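PDB 3LNV: saframycin Mx1 synthetase B from Legionella pneumophila subsp. pneumophila, which is a two-part enzyme of the ANL clan of AMP-binding enzymes, also known as a fatty acid AMP ligase. Local coordinates for residues S244-P249 and I525-Y530; P94-A99 and V529-Q534; T31-E36 and Q236-S241. One frame throughout, in Å; residues are numbered along the deposited sequence.

From the N terminus, strand 28-34 comes first, and residues 31-36 wait about 200 residues before contact 3 pairs them with 236-241. Residues 94-99 leave strand 91-95 inside that loop and find their partner only at 529-534, so contacts 2 and 3 cross. Contact 1 opens just after contact 3 closes: helix 242-247 follows strand 236-239, and Phe-245 CB packs on Met-240 CE at 3.7 Å. Contacts 1 and 2 then end together on helix 515-533, sharing Val-529 and Tyr-530. Contact 3 pairs the two inner strands of a sheet in the AMP-binding part, while the other two join that part to helix 515-533 of the C-terminal part.

Contact 1: residues S244-P249 and I525-Y530; sequences SFLQNP and IFELVY
Leu-246, near the end of helix 242-247, faces Glu-527 of helix 515-533 with their CA atoms 6.1 Å apart, and the first helix ends directly afterwards, Asn-248 being the first residue to leave helical geometry. Leu-246 is the centre of the apolar contact, its side chain directed at the other helix and crossing two aromatic side chains at about a right angle. The two methyls divide the work. CD1 of Leu-246 meets Phe-526 at the ring edge, near the ring plane, 3.5 Å from CE2. CD2 lies over one face of Tyr-530, 4.0 Å from the ring centroid and 18° off the ring normal, a CH-pi contact. On Tyr-530 a chi1 of -168° lays the ring out beside the carbonyl carbon, where its face meets that methyl. A branched aliphatic suits this place because each methyl can serve a different ring; chi1 of Leu-246, -94°, sits off a staggered value, consistent with a side chain wedged between the two rings.

A polar group lies beside the leucine. Glu-527 reaches out with an extended chain, and its carboxylate comes alongside the backbone of Gln-247, OE1 being 3.8 Å from that residue's CA. A water donates to Gln-247 O at 3.2 Å and also to Glu-527 OE2, though the latter bond is so short that the water's exact place is doubtful. The main charge partner of OE2 is Arg-277, in a salt bridge likely to keep the carboxylate ionised.

Helix 268-277 supplies that arginine and also Tyr-273, which hydrogen-bonds to Leu-246 O and stacks on Phe-526. On helix 515-533, Ile-525, Leu-528 and Val-529 pack instead against helix 469-478, while Phe-245 of the shorter helix stacks with Trp-214, which follows strand 210-213.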
loop_
_atom_site.group_PDB
_atom_site.type_symbol
_atom_site.label_atom_id
_atom_site.label_comp_id
_atom_site.label_asym_id
_atom_site.label_seq_id
_atom_site.Cartn_x
_atom_site.Cartn_y
_atom_site.Cartn_z
ATOM N N SER A 244 13.810 -4.315 3.876
ATOM C CA SER A 244 15.038 -3.540 3.857
ATOM C C SER A 244 14.807 -2.132 4.386
ATOM O O SER A 244 15.641 -1.590 5.123
ATOM C CB SER A 244 15.627 -3.482 2.444
ATOM O OG SER A 244 15.839 -4.783 1.926
ATOM N N PHE A 245 13.685 -1.529 4.011
ATOM C CA PHE A 245 13.395 -0.183 4.497
ATOM C C PHE A 245 13.142 -0.230 6.002
ATOM O O PHE A 245 13.678 0.580 6.749
ATOM C CB PHE A 245 12.215 0.468 3.749
ATOM C CG PHE A 245 11.710 1.714 4.413
ATOM C CD1 PHE A 245 12.485 2.863 4.439
ATOM C CD2 PHE A 245 10.475 1.736 5.035
ATOM C CE1 PHE A 245 12.033 4.017 5.070
ATOM C CE2 PHE A 245 10.022 2.888 5.654
ATOM C CZ PHE A 245 10.813 4.035 5.662
ATOM N N LEU A 246 12.357 -1.208 6.443
ATOM C CA LEU A 246 12.016 -1.361 7.862
ATOM C C LEU A 246 13.236 -1.542 8.753
ATOM O O LEU A 246 13.280 -1.050 9.883
ATOM C CB LEU A 246 11.055 -2.539 8.070
ATOM C CG LEU A 246 9.570 -2.197 8.080
ATOM C CD1 LEU A 246 9.189 -1.516 9.402
ATOM C CD2 LEU A 246 9.221 -1.297 6.906
ATOM N N GLN A 247 14.214 -2.270 8.233
ATOM C CA GLN A 247 15.437 -2.585 8.956
ATOM C C GLN A 247 16.406 -1.400 8.964
ATOM O O GLN A 247 17.193 -1.230 9.898
ATOM C CB GLN A 247 16.119 -3.769 8.273
ATOM C CG GLN A 247 17.116 -4.500 9.133
ATOM C CD GLN A 247 17.969 -5.460 8.324
ATOM O OE1 GLN A 247 18.225 -5.236 7.135
ATOM N NE2 GLN A 247 18.428 -6.531 8.967
ATOM N N ASN A 248 16.348 -0.584 7.915
ATOM C CA ASN A 248 17.289 0.519 7.752
ATOM C C ASN A 248 16.704 1.620 6.898
ATOM O O ASN A 248 17.069 1.761 5.747
ATOM C CB ASN A 248 18.571 0.023 7.103
ATOM C CG ASN A 248 19.670 1.060 7.136
ATOM O OD1 ASN A 248 19.667 1.964 7.976
ATOM N ND2 ASN A 248 20.617 0.936 6.230
ATOM N N PRO A 249 15.797 2.409 7.477
ATOM C CA PRO A 249 15.031 3.446 6.771
ATOM C C PRO A 249 15.970 4.309 5.950
ATOM O O PRO A 249 15.644 4.709 4.837
ATOM C CB PRO A 249 14.423 4.284 7.903
ATOM C CG PRO A 249 14.537 3.467 9.136
ATOM C CD PRO A 249 15.569 2.405 8.931
ATOM N N ILE A 525 9.997 -4.556 17.851
ATOM C CA ILE A 525 8.539 -4.676 17.907
ATOM C C ILE A 525 7.823 -4.066 16.692
ATOM O O ILE A 525 6.863 -4.649 16.158
ATOM C CB ILE A 525 7.968 -4.035 19.187
ATOM C CG1 ILE A 525 8.312 -4.894 20.412
ATOM C CG2 ILE A 525 6.452 -3.856 19.074
ATOM C CD1 ILE A 525 8.032 -4.181 21.746
ATOM N N PHE A 526 8.262 -2.879 16.276
ATOM C CA PHE A 526 7.682 -2.205 15.105
ATOM C C PHE A 526 7.920 -3.061 13.850
ATOM O O PHE A 526 7.009 -3.286 13.052
ATOM C CB PHE A 526 8.309 -0.809 14.935
ATOM C CG PHE A 526 7.677 0.016 13.859
ATOM C CD1 PHE A 526 6.670 0.923 14.166
ATOM C CD2 PHE A 526 8.080 -0.110 12.538
ATOM C CE1 PHE A 526 6.062 1.682 13.164
ATOM C CE2 PHE A 526 7.476 0.636 11.531
ATOM C CZ PHE A 526 6.471 1.540 11.850
ATOM N N GLU A 527 9.149 -3.538 13.695
ATOM C CA GLU A 527 9.523 -4.393 12.561
ATOM C C GLU A 527 8.742 -5.724 12.528
ATOM O O GLU A 527 8.319 -6.186 11.462
ATOM C CB GLU A 527 11.041 -4.668 12.571
ATOM C CG GLU A 527 11.927 -3.422 12.417
ATOM C CD GLU A 527 13.417 -3.736 12.283
ATOM O OE1 GLU A 527 13.770 -4.753 11.650
ATOM O OE2 GLU A 527 14.247 -2.935 12.768
ATOM N N LEU A 528 8.549 -6.340 13.692
ATOM C CA LEU A 528 7.819 -7.607 13.767
ATOM C C LEU A 528 6.375 -7.430 13.326
ATOM O O LEU A 528 5.833 -8.240 12.570
ATOM C CB LEU A 528 7.837 -8.145 15.198
ATOM C CG LEU A 528 7.048 -9.420 15.516
ATOM C CD1 LEU A 528 7.515 -10.586 14.672
ATOM C CD2 LEU A 528 7.236 -9.736 16.980
ATOM N N VAL A 529 5.741 -6.375 13.808
ATOM C CA VAL A 529 4.331 -6.181 13.494
ATOM C C VAL A 529 4.154 -5.836 12.002
ATOM O O VAL A 529 3.183 -6.246 11.373
ATOM C CB VAL A 529 3.680 -5.125 14.418
ATOM C CG1 VAL A 529 2.278 -4.758 13.944
ATOM C CG2 VAL A 529 3.662 -5.627 15.870
ATOM N N TYR A 530 5.099 -5.100 11.433
ATOM C CA TYR A 530 5.031 -4.824 10.002
ATOM C C TYR A 530 5.328 -6.078 9.200
ATOM O O TYR A 530 4.681 -6.351 8.191
ATOM C CB TYR A 530 5.995 -3.728 9.595
ATOM C CG TYR A 530 5.742 -3.223 8.184
ATOM C CD1 TYR A 530 4.889 -2.148 7.945
ATOM C CD2 TYR A 530 6.354 -3.835 7.086
ATOM C CE1 TYR A 530 4.664 -1.687 6.637
ATOM C CE2 TYR A 530 6.128 -3.390 5.790
ATOM C CZ TYR A 530 5.291 -2.319 5.571
ATOM O OH TYR A 530 5.074 -1.890 4.284
HETATM O O HOH W 1 16.750 -2.746 12.626
#

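Contact 2: residues P94-A99 and V529-Q534; sequences PIYPPA and VYENHQ
Tyr-96 and Glu-531 make the direct hydrogen bond of this contact: the phenol OH of Tyr-96 donates to the main-chain O of Glu-531 over 2.6 Å. It approaches in the carbonyl plane, on a lone pair, at a C=O...donor angle of 134°, and the same oxygen lies at the ring edge. The accepting carbonyl belongs to the last turn of helix 515-533, where the usual partner four residues on would already lie beyond the helix, so a phenol long enough to reach it is well placed. The negative end of the helix dipole probably strengthens the bond. Water is the second polar link, donating to Tyr-96 OH at 3.0 Å and accepting from Gln-534 NE2 at 3.1 Å.

Stacking is the other theme. The amide of Gln-534 lies over one face of the Tyr-96 ring, the two planes 28° apart, with CD 3.7 Å above the ring and offset toward its rim. NE2 of Gln-534 comes within 3.2 Å of Tyr-96 CE1, and CG adds a CH-pi contact with the same face. Gln-534 follows the helix with positive phi, and its side chain sets out toward the 94-99 segment; the extended chain beyond CG then lays the amide across the ring.

Close packing completes the contact. Ala-99 CB sits 3.3 Å from Asn-532 OD1 and 3.5 Å from Glu-531 O; a side chain this small lets the loop come against the helix. Asn-532 turns its ND2 to Ser-476, while OD1 has a weak bond to Gln-100.

Tyr-96 to Pro-98 run in an extended, polyproline-like course. Here a phenol hydroxyl meets the closing turn of a helix at the junction between the AMP-binding and C-terminal parts, with the side chain of Gln-534 about 10 Å from the bound 5'-O-[(S)-(dodecanoyloxy)(hydroxy)phosphoryl]adenosine.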
loop_
_atom_site.group_PDB
_atom_site.type_symbol
_atom_site.label_atom_id
_atom_site.label_comp_id
_atom_site.label_asym_id
_atom_site.label_seq_id
_atom_site.Cartn_x
_atom_site.Cartn_y
_atom_site.Cartn_z
ATOM N N PRO A 94 -1.685 -11.571 -7.023
ATOM C CA PRO A 94 -0.463 -11.346 -6.241
ATOM C C PRO A 94 -0.768 -11.401 -4.752
ATOM O O PRO A 94 -1.706 -10.738 -4.303
ATOM C CB PRO A 94 -0.055 -9.911 -6.619
ATOM C CG PRO A 94 -0.885 -9.532 -7.761
ATOM C CD PRO A 94 -2.101 -10.384 -7.782
ATOM N N ILE A 95 -0.011 -12.181 -3.992
ATOM C CA ILE A 95 -0.160 -12.097 -2.539
ATOM C C ILE A 95 1.174 -11.991 -1.817
ATOM O O ILE A 95 2.173 -12.524 -2.273
ATOM C CB ILE A 95 -0.984 -13.262 -1.952
ATOM C CG1 ILE A 95 -0.220 -14.586 -2.094
ATOM C CG2 ILE A 95 -2.374 -13.309 -2.605
ATOM C CD1 ILE A 95 -0.806 -15.727 -1.278
ATOM N N TYR A 96 1.163 -11.285 -0.695
ATOM C CA TYR A 96 2.301 -11.226 0.223
ATOM C C TYR A 96 2.672 -12.653 0.597
ATOM O O TYR A 96 1.822 -13.407 1.041
ATOM C CB TYR A 96 1.856 -10.450 1.476
ATOM C CG TYR A 96 2.925 -10.166 2.515
ATOM C CD1 TYR A 96 4.131 -9.569 2.158
ATOM C CD2 TYR A 96 2.708 -10.461 3.864
ATOM C CE1 TYR A 96 5.112 -9.288 3.108
ATOM C CE2 TYR A 96 3.684 -10.183 4.828
ATOM C CZ TYR A 96 4.888 -9.597 4.442
ATOM O OH TYR A 96 5.859 -9.308 5.382
ATOM N N PRO A 97 3.929 -13.056 0.405
ATOM C CA PRO A 97 4.224 -14.416 0.883
ATOM C C PRO A 97 4.079 -14.485 2.412
ATOM O O PRO A 97 4.560 -13.590 3.100
ATOM C CB PRO A 97 5.693 -14.616 0.489
ATOM C CG PRO A 97 5.973 -13.594 -0.580
ATOM C CD PRO A 97 5.096 -12.419 -0.226
ATOM N N PRO A 98 3.402 -15.518 2.944
ATOM C CA PRO A 98 3.172 -15.548 4.398
ATOM C C PRO A 98 4.453 -15.460 5.225
ATOM O O PRO A 98 5.394 -16.210 5.001
ATOM C CB PRO A 98 2.477 -16.891 4.612
ATOM C CG PRO A 98 1.711 -17.093 3.346
ATOM C CD PRO A 98 2.599 -16.534 2.242
ATOM N N ALA A 99 4.461 -14.525 6.171
ATOM C CA ALA A 99 5.619 -14.255 7.020
ATOM C C ALA A 99 6.117 -15.495 7.755
ATOM O O ALA A 99 7.324 -15.764 7.806
ATOM C CB ALA A 99 5.292 -13.148 8.011
ATOM N N VAL A 529 5.741 -6.375 13.808
ATOM C CA VAL A 529 4.331 -6.181 13.494
ATOM C C VAL A 529 4.154 -5.836 12.002
ATOM O O VAL A 529 3.183 -6.246 11.373
ATOM C CB VAL A 529 3.680 -5.125 14.418
ATOM C CG1 VAL A 529 2.278 -4.758 13.944
ATOM C CG2 VAL A 529 3.662 -5.627 15.870
ATOM N N TYR A 530 5.099 -5.100 11.433
ATOM C CA TYR A 530 5.031 -4.824 10.002
ATOM C C TYR A 530 5.328 -6.078 9.200
ATOM O O TYR A 530 4.681 -6.351 8.191
ATOM C CB TYR A 530 5.995 -3.728 9.595
ATOM C CG TYR A 530 5.742 -3.223 8.184
ATOM C CD1 TYR A 530 4.889 -2.148 7.945
ATOM C CD2 TYR A 530 6.354 -3.835 7.086
ATOM C CE1 TYR A 530 4.664 -1.687 6.637
ATOM C CE2 TYR A 530 6.128 -3.390 5.790
ATOM C CZ TYR A 530 5.291 -2.319 5.571
ATOM O OH TYR A 530 5.074 -1.890 4.284
ATOM N N GLU A 531 6.312 -6.840 9.642
ATOM C CA GLU A 531 6.656 -8.063 8.935
ATOM C C GLU A 531 5.484 -9.034 8.888
ATOM O O GLU A 531 5.187 -9.613 7.834
ATOM C CB GLU A 531 7.858 -8.747 9.575
ATOM C CG GLU A 531 8.096 -10.137 9.014
ATOM C CD GLU A 531 9.255 -10.826 9.678
ATOM O OE1 GLU A 531 10.156 -10.123 10.182
ATOM O OE2 GLU A 531 9.264 -12.066 9.704
ATOM N N ASN A 532 4.816 -9.218 10.026
ATOM C CA ASN A 532 3.704 -10.164 10.086
ATOM C C ASN A 532 2.398 -9.602 9.539
ATOM O O ASN A 532 1.592 -10.343 8.969
ATOM C CB ASN A 532 3.519 -10.678 11.512
ATOM C CG ASN A 532 4.549 -11.740 11.881
ATOM O OD1 ASN A 532 5.451 -12.039 11.105
ATOM N ND2 ASN A 532 4.410 -12.318 13.064
ATOM N N HIS A 533 2.205 -8.291 9.688
ATOM C CA HIS A 533 0.931 -7.672 9.360
ATOM C C HIS A 533 1.022 -6.470 8.411
ATOM O O HIS A 533 0.001 -5.933 8.000
ATOM C CB HIS A 533 0.203 -7.260 10.652
ATOM C CG HIS A 533 0.166 -8.342 11.687
ATOM N ND1 HIS A 533 -0.852 -9.268 11.755
ATOM C CD2 HIS A 533 1.039 -8.667 12.674
ATOM C CE1 HIS A 533 -0.608 -10.114 12.743
ATOM N NE2 HIS A 533 0.533 -9.772 13.317
ATOM N N GLN A 534 2.232 -6.042 8.066
ATOM C CA GLN A 534 2.392 -4.832 7.260
ATOM C C GLN A 534 1.423 -3.770 7.793
ATOM O O GLN A 534 0.705 -3.091 7.052
ATOM C CB GLN A 534 2.222 -5.133 5.759
ATOM C CG GLN A 534 3.329 -6.079 5.213
ATOM C CD GLN A 534 3.474 -6.067 3.692
ATOM O OE1 GLN A 534 2.485 -6.019 2.956
ATOM N NE2 GLN A 534 4.722 -6.147 3.214
HETATM O O HOH W 2 7.466 -6.946 4.488
#

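Contact 3: residues T31-E36 and Q236-S241; sequences TFLNKE and QAIMMS
Thr-31 and Phe-32 pair with Ile-238 and Met-239 in the parallel ladder between strands 28-34 and 236-239, the two inner strands of a four-stranded mixed sheet; the short strand axes are 14° from parallel. Main-chain bonds alternate along it. Thr-31 N donates to Ala-237 O at 2.9 Å, Met-239 N gives to Thr-31 O at 2.9 Å, and Leu-33 N gives to Met-239 O at 2.7 Å. CA-H groups of Ile-238 and Phe-32 lean on two of these acceptors, Thr-31 O and Met-239 O respectively.

Side chains sort onto two faces. Thr-31 and Ile-238 share one, where Leu-33 CD2 touches Ile-238 CG2 at 4.1 Å and helix 250-259 packs over both apolar residues; beta-branched and aliphatic groups suit such a buried strand. Phe-32 and Met-239, the latter modelled as selenomethionine, share the other, crossing at about a right angle with CD1 of the ring near CB of Met-239. The Met-239 chain bends at chi2 and chi3, which folds its CE back to 3.4 Å from Thr-31 O. Phe-32 has CG opposite the backbone N (chi1 -170°), and its CZ reaches the peptide that enters Ser-241, 3.8 Å from that residue's N.

Water extends the pairing at one end: it accepts from Gln-236 NE2 at 2.7 Å, donates to Ala-237 O and hydrogen-bonds Thr-31 OG1. Beyond the other end, Ser-241 at the N-cap position of helix 242-247 bonds through OG to Ser-244.

Ala-237 O thus receives both a strand N-H and a water, so a buried carbonyl is doubly satisfied. The three backbone bonds set the register, mostly apolar side chains pack on both faces, and the Thr-31 and Gln-236 side chains meet through water.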
loop_
_atom_site.group_PDB
_atom_site.type_symbol
_atom_site.label_atom_id
_atom_site.label_comp_id
_atom_site.label_asym_id
_atom_site.label_seq_id
_atom_site.Cartn_x
_atom_site.Cartn_y
_atom_site.Cartn_z
ATOM N N THR A 31 15.116 -2.065 -11.884
ATOM C CA THR A 31 16.317 -2.435 -11.158
ATOM C C THR A 31 15.895 -2.813 -9.750
ATOM O O THR A 31 15.154 -2.078 -9.106
ATOM C CB THR A 31 17.289 -1.234 -11.078
ATOM O OG1 THR A 31 17.693 -0.859 -12.395
ATOM C CG2 THR A 31 18.515 -1.559 -10.229
ATOM N N PHE A 32 16.322 -3.977 -9.281
ATOM C CA PHE A 32 16.011 -4.358 -7.916
ATOM C C PHE A 32 17.303 -4.389 -7.128
ATOM O O PHE A 32 18.333 -4.863 -7.616
ATOM C CB PHE A 32 15.293 -5.706 -7.837
ATOM C CG PHE A 32 14.755 -6.012 -6.466
ATOM C CD1 PHE A 32 13.544 -5.499 -6.060
ATOM C CD2 PHE A 32 15.480 -6.783 -5.581
ATOM C CE1 PHE A 32 13.055 -5.773 -4.800
ATOM C CE2 PHE A 32 14.999 -7.058 -4.320
ATOM C CZ PHE A 32 13.794 -6.559 -3.927
ATOM N N LEU A 33 17.239 -3.861 -5.915
ATOM C CA LEU A 33 18.407 -3.748 -5.070
ATOM C C LEU A 33 18.326 -4.734 -3.925
ATOM O O LEU A 33 17.319 -4.813 -3.230
ATOM C CB LEU A 33 18.507 -2.353 -4.479
ATOM C CG LEU A 33 19.226 -1.237 -5.229
ATOM C CD1 LEU A 33 19.174 -1.424 -6.723
ATOM C CD2 LEU A 33 18.639 0.103 -4.808
ATOM N N ASN A 34 19.414 -5.463 -3.741
ATOM C CA ASN A 34 19.588 -6.339 -2.606
ATOM C C ASN A 34 20.900 -5.972 -1.929
ATOM O O ASN A 34 21.971 -6.261 -2.451
ATOM C CB ASN A 34 19.618 -7.793 -3.061
ATOM C CG ASN A 34 19.895 -8.742 -1.918
ATOM O OD1 ASN A 34 20.136 -8.304 -0.790
ATOM N ND2 ASN A 34 19.863 -10.049 -2.194
ATOM N N LYS A 35 20.810 -5.321 -0.776
ATOM C CA LYS A 35 21.986 -4.769 -0.104
ATOM C C LYS A 35 22.828 -3.914 -1.050
ATOM O O LYS A 35 22.389 -2.840 -1.465
ATOM C CB LYS A 35 22.805 -5.877 0.577
ATOM C CG LYS A 35 22.144 -6.364 1.855
ATOM C CD LYS A 35 22.859 -7.549 2.506
ATOM C CE LYS A 35 22.354 -7.733 3.940
ATOM N NZ LYS A 35 22.851 -8.962 4.625
ATOM N N GLU A 36 24.023 -4.380 -1.407
ATOM C CA GLU A 36 24.894 -3.586 -2.280
ATOM C C GLU A 36 24.820 -4.062 -3.730
ATOM O O GLU A 36 25.478 -3.510 -4.611
ATOM C CB GLU A 36 26.347 -3.593 -1.782
ATOM C CG GLU A 36 26.588 -2.769 -0.511
ATOM C CD GLU A 36 26.207 -1.289 -0.661
ATOM O OE1 GLU A 36 26.737 -0.620 -1.579
ATOM O OE2 GLU A 36 25.386 -0.792 0.152
ATOM N N GLN A 236 12.242 4.510 -15.804
ATOM C CA GLN A 236 12.889 3.540 -14.920
ATOM C C GLN A 236 12.252 3.388 -13.552
ATOM O O GLN A 236 11.836 4.375 -12.931
ATOM C CB GLN A 236 14.324 3.949 -14.690
ATOM C CG GLN A 236 15.298 3.366 -15.643
ATOM C CD GLN A 236 16.683 3.704 -15.197
ATOM O OE1 GLN A 236 17.164 4.811 -15.439
ATOM N NE2 GLN A 236 17.320 2.780 -14.494
ATOM N N ALA A 237 12.213 2.145 -13.071
ATOM C CA ALA A 237 11.825 1.897 -11.703
ATOM C C ALA A 237 13.022 1.306 -11.014
ATOM O O ALA A 237 13.706 0.447 -11.577
ATOM C CB ALA A 237 10.633 0.936 -11.624
ATOM N N ILE A 238 13.267 1.760 -9.794
ATOM C CA ILE A 238 14.348 1.242 -8.982
ATOM C C ILE A 238 13.743 0.903 -7.638
ATOM O O ILE A 238 12.996 1.701 -7.074
ATOM C CB ILE A 238 15.487 2.285 -8.842
ATOM C CG1 ILE A 238 15.952 2.728 -10.232
ATOM C CG2 ILE A 238 16.651 1.703 -8.012
ATOM C CD1 ILE A 238 17.189 3.628 -10.247
HETATM N N MSE A 239 14.034 -0.288 -7.128
HETATM C CA MSE A 239 13.312 -0.802 -5.977
HETATM C C MSE A 239 14.187 -1.620 -5.031
HETATM O O MSE A 239 15.249 -2.118 -5.420
HETATM C CB MSE A 239 12.170 -1.697 -6.450
HETATM C CG MSE A 239 11.031 -0.975 -7.130
HETATM SE SE MSE A 239 10.206 -2.162 -8.471
HETATM C CE MSE A 239 11.791 -2.250 -9.621
HETATM N N MSE A 240 13.716 -1.725 -3.792
HETATM C CA MSE A 240 14.225 -2.657 -2.782
HETATM C C MSE A 240 13.025 -3.209 -2.010
HETATM O O MSE A 240 11.886 -2.804 -2.247
HETATM C CB MSE A 240 15.160 -1.959 -1.805
HETATM C CG MSE A 240 14.463 -0.913 -0.940
HETATM SE SE MSE A 240 15.770 -0.088 0.265
HETATM C CE MSE A 240 14.617 1.278 1.025
ATOM N N SER A 241 13.276 -4.127 -1.083
ATOM C CA SER A 241 12.194 -4.762 -0.354
ATOM C C SER A 241 11.753 -3.891 0.816
ATOM O O SER A 241 12.556 -3.141 1.382
ATOM C CB SER A 241 12.628 -6.135 0.170
ATOM O OG SER A 241 13.541 -5.978 1.242
HETATM O O HOH W 3 15.863 0.672 -13.681
HETATM O O HOH W 4 15.997 -5.319 -1.245
#